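Local coordinates for replication protein B (Plasmid RSF1010, PDB 3H20) that synthesises primers for leading-strand replication of the broad-host-range plasmid RSF1010, acting as a DNA primase, at residues I24-A29 with Q57-I63. Sequence-based numbering, arbitrary orientation.
With DPO (diphosphate), chain E.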
# COMPACT_ATOMS: atom_id res chain seq x y z
N ILE A 24 -11.21 6.15 18.44
CA ILE A 24 -12.47 6.75 18.04
C ILE A 24 -12.14 7.92 17.11
O ILE A 24 -11.33 8.78 17.45
CB ILE A 24 -13.31 7.25 19.25
CG1 ILE A 24 -13.76 6.09 20.15
CG2 ILE A 24 -14.51 8.11 18.79
CD1 ILE A 24 -14.73 5.08 19.50
N GLY A 25 -12.76 7.94 15.94
CA GLY A 25 -12.56 9.03 14.98
C GLY A 25 -13.82 9.88 14.85
O GLY A 25 -14.94 9.37 14.78
N VAL A 26 -13.62 11.19 14.82
CA VAL A 26 -14.70 12.15 14.69
C VAL A 26 -14.38 13.06 13.49
O VAL A 26 -13.37 13.77 13.50
CB VAL A 26 -14.89 12.94 16.01
CG1 VAL A 26 -15.86 14.08 15.83
CG2 VAL A 26 -15.40 12.00 17.12
N ARG A 27 -15.22 13.00 12.45
CA ARG A 27 -15.01 13.77 11.22
C ARG A 27 -16.20 14.64 10.83
O ARG A 27 -17.33 14.15 10.69
CB ARG A 27 -14.64 12.86 10.05
CG ARG A 27 -14.28 13.62 8.77
CD ARG A 27 -13.95 12.69 7.60
NE ARG A 27 -13.49 13.48 6.46
CZ ARG A 27 -12.22 13.82 6.23
NH1 ARG A 27 -11.91 14.56 5.17
NH2 ARG A 27 -11.26 13.41 7.06
N ASP A 28 -15.94 15.93 10.63
CA ASP A 28 -16.94 16.89 10.18
C ASP A 28 -17.21 16.70 8.69
O ASP A 28 -16.36 17.00 7.85
CB ASP A 28 -16.48 18.32 10.48
CG ASP A 28 -17.59 19.35 10.31
OD1 ASP A 28 -18.15 19.48 9.20
OD2 ASP A 28 -17.89 20.06 11.30
N ALA A 29 -18.42 16.23 8.39
CA ALA A 29 -18.83 15.90 7.02
C ALA A 29 -18.87 17.08 6.06
O ALA A 29 -18.75 16.90 4.84
CB ALA A 29 -20.19 15.20 7.06
N GLN A 57 -23.60 18.24 15.84
CA GLN A 57 -22.96 19.38 15.18
C GLN A 57 -22.40 19.04 13.78
O GLN A 57 -21.70 19.85 13.18
CB GLN A 57 -21.89 20.00 16.08
CG GLN A 57 -22.46 20.67 17.34
CD GLN A 57 -21.39 21.25 18.26
OE1 GLN A 57 -20.22 20.87 18.18
NE2 GLN A 57 -21.79 22.17 19.13
N GLY A 58 -22.73 17.85 13.28
CA GLY A 58 -22.41 17.46 11.90
C GLY A 58 -21.25 16.50 11.70
O GLY A 58 -20.80 16.30 10.56
N ASN A 59 -20.78 15.89 12.78
CA ASN A 59 -19.66 14.94 12.75
C ASN A 59 -20.09 13.46 12.65
O ASN A 59 -20.99 13.02 13.38
CB ASN A 59 -18.76 15.11 13.99
CG ASN A 59 -18.04 16.46 14.01
OD1 ASN A 59 -16.95 16.60 13.45
ND2 ASN A 59 -18.63 17.45 14.67
N ASP A 60 -19.45 12.70 11.76
CA ASP A 60 -19.57 11.23 11.77
C ASP A 60 -18.62 10.63 12.82
O ASP A 60 -17.55 11.19 13.09
CB ASP A 60 -19.30 10.63 10.39
CG ASP A 60 -20.40 10.97 9.39
OD1 ASP A 60 -21.51 10.40 9.50
OD2 ASP A 60 -20.14 11.78 8.49
N VAL A 61 -19.04 9.51 13.41
CA VAL A 61 -18.32 8.85 14.50
C VAL A 61 -17.86 7.45 14.06
O VAL A 61 -18.67 6.60 13.68
CB VAL A 61 -19.18 8.74 15.79
CG1 VAL A 61 -18.35 8.20 16.98
CG2 VAL A 61 -19.83 10.10 16.15
N TYR A 62 -16.55 7.23 14.13
CA TYR A 62 -15.91 6.03 13.61
C TYR A 62 -15.15 5.29 14.72
O TYR A 62 -14.80 5.88 15.75
CB TYR A 62 -14.92 6.39 12.50
CG TYR A 62 -15.53 7.06 11.29
CD1 TYR A 62 -16.05 6.30 10.23
CD2 TYR A 62 -15.58 8.44 11.19
CE1 TYR A 62 -16.60 6.92 9.10
CE2 TYR A 62 -16.13 9.06 10.07
CZ TYR A 62 -16.64 8.29 9.03
OH TYR A 62 -17.19 8.92 7.94
N ILE A 63 -14.89 4.00 14.49
CA ILE A 63 -14.27 3.15 15.52
C ILE A 63 -13.42 2.05 14.88
O ILE A 63 -13.74 1.52 13.80
CB ILE A 63 -15.32 2.55 16.54
CG1 ILE A 63 -14.61 1.84 17.70
CG2 ILE A 63 -16.30 1.57 15.84
CD1 ILE A 63 -15.54 1.32 18.79
P1 DPO E . -18.01 6.37 5.34
O1 DPO E . -17.65 6.01 3.82
O2 DPO E . -17.22 7.61 5.73
O3 DPO E . -17.86 5.12 6.17
O4 DPO E . -19.57 6.77 5.25
P2 DPO E . -20.68 5.82 4.57
O5 DPO E . -20.32 5.80 3.10
O6 DPO E . -20.52 4.49 5.29
O7 DPO E . -21.98 6.52 4.85
O HOH W 1 -17.38 20.19 14.33
O HOH W 2 -20.74 20.32 10.46
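Tyr62 carries CG anti to its own carbonyl carbon (chi1 -61°), which lays the CE2 edge of its ring 4.1 Å from Arg27 CB. Asn59 has the same first torsion (chi1 -67°), and its amide lies across Asp28 and Val26. Asn59 CB is 3.6 Å from Val26 CG1. The carboxylate of Asp28 and the amide of Asn59 stand nearly perpendicular. Water 1 joins them, giving a proton to Asp28 OD2 and taking one from Asn59 ND2. That amide nitrogen also bonds Met54 O, while Asp28 OD1 receives the backbone N-H groups of Thr30 and Thr31.

The backbones are antiparallel. Gly25 and Tyr62 bond in both directions, with Tyr62 N 2.8 Å from Gly25 O. Arg27 and Asp60 form the second such pair. Ala29 N to Gly58 O (3.2 Å) adds a bond beyond the strands. On the face with Val26, Ile24 CD1 rests 3.7 Å from Ile63 CG1, and helix 48-56 packs there through Leu51 and Met54.

Tyr62 and Asp60 lie on the other face. Tyr62 OH donates to diphosphate O2 at 2.6 Å. A phenylalanine here would probably keep the ring packing but leave that phosphate oxygen without this donor. Asp60 OD1 forms a salt bridge with Arg145, which itself hydrogen-bonds the diphosphate, and so probably helps to position it. Gly58, with positive phi, ends helix 48-56 in a Schellman motif. The segments lie on neighbouring central strands, 21-28 and 59-65, of an antiparallel sheet in the primase N-terminal domain, with one face against helices 6-17 and 48-56 and the other contributing to the diphosphate pocket.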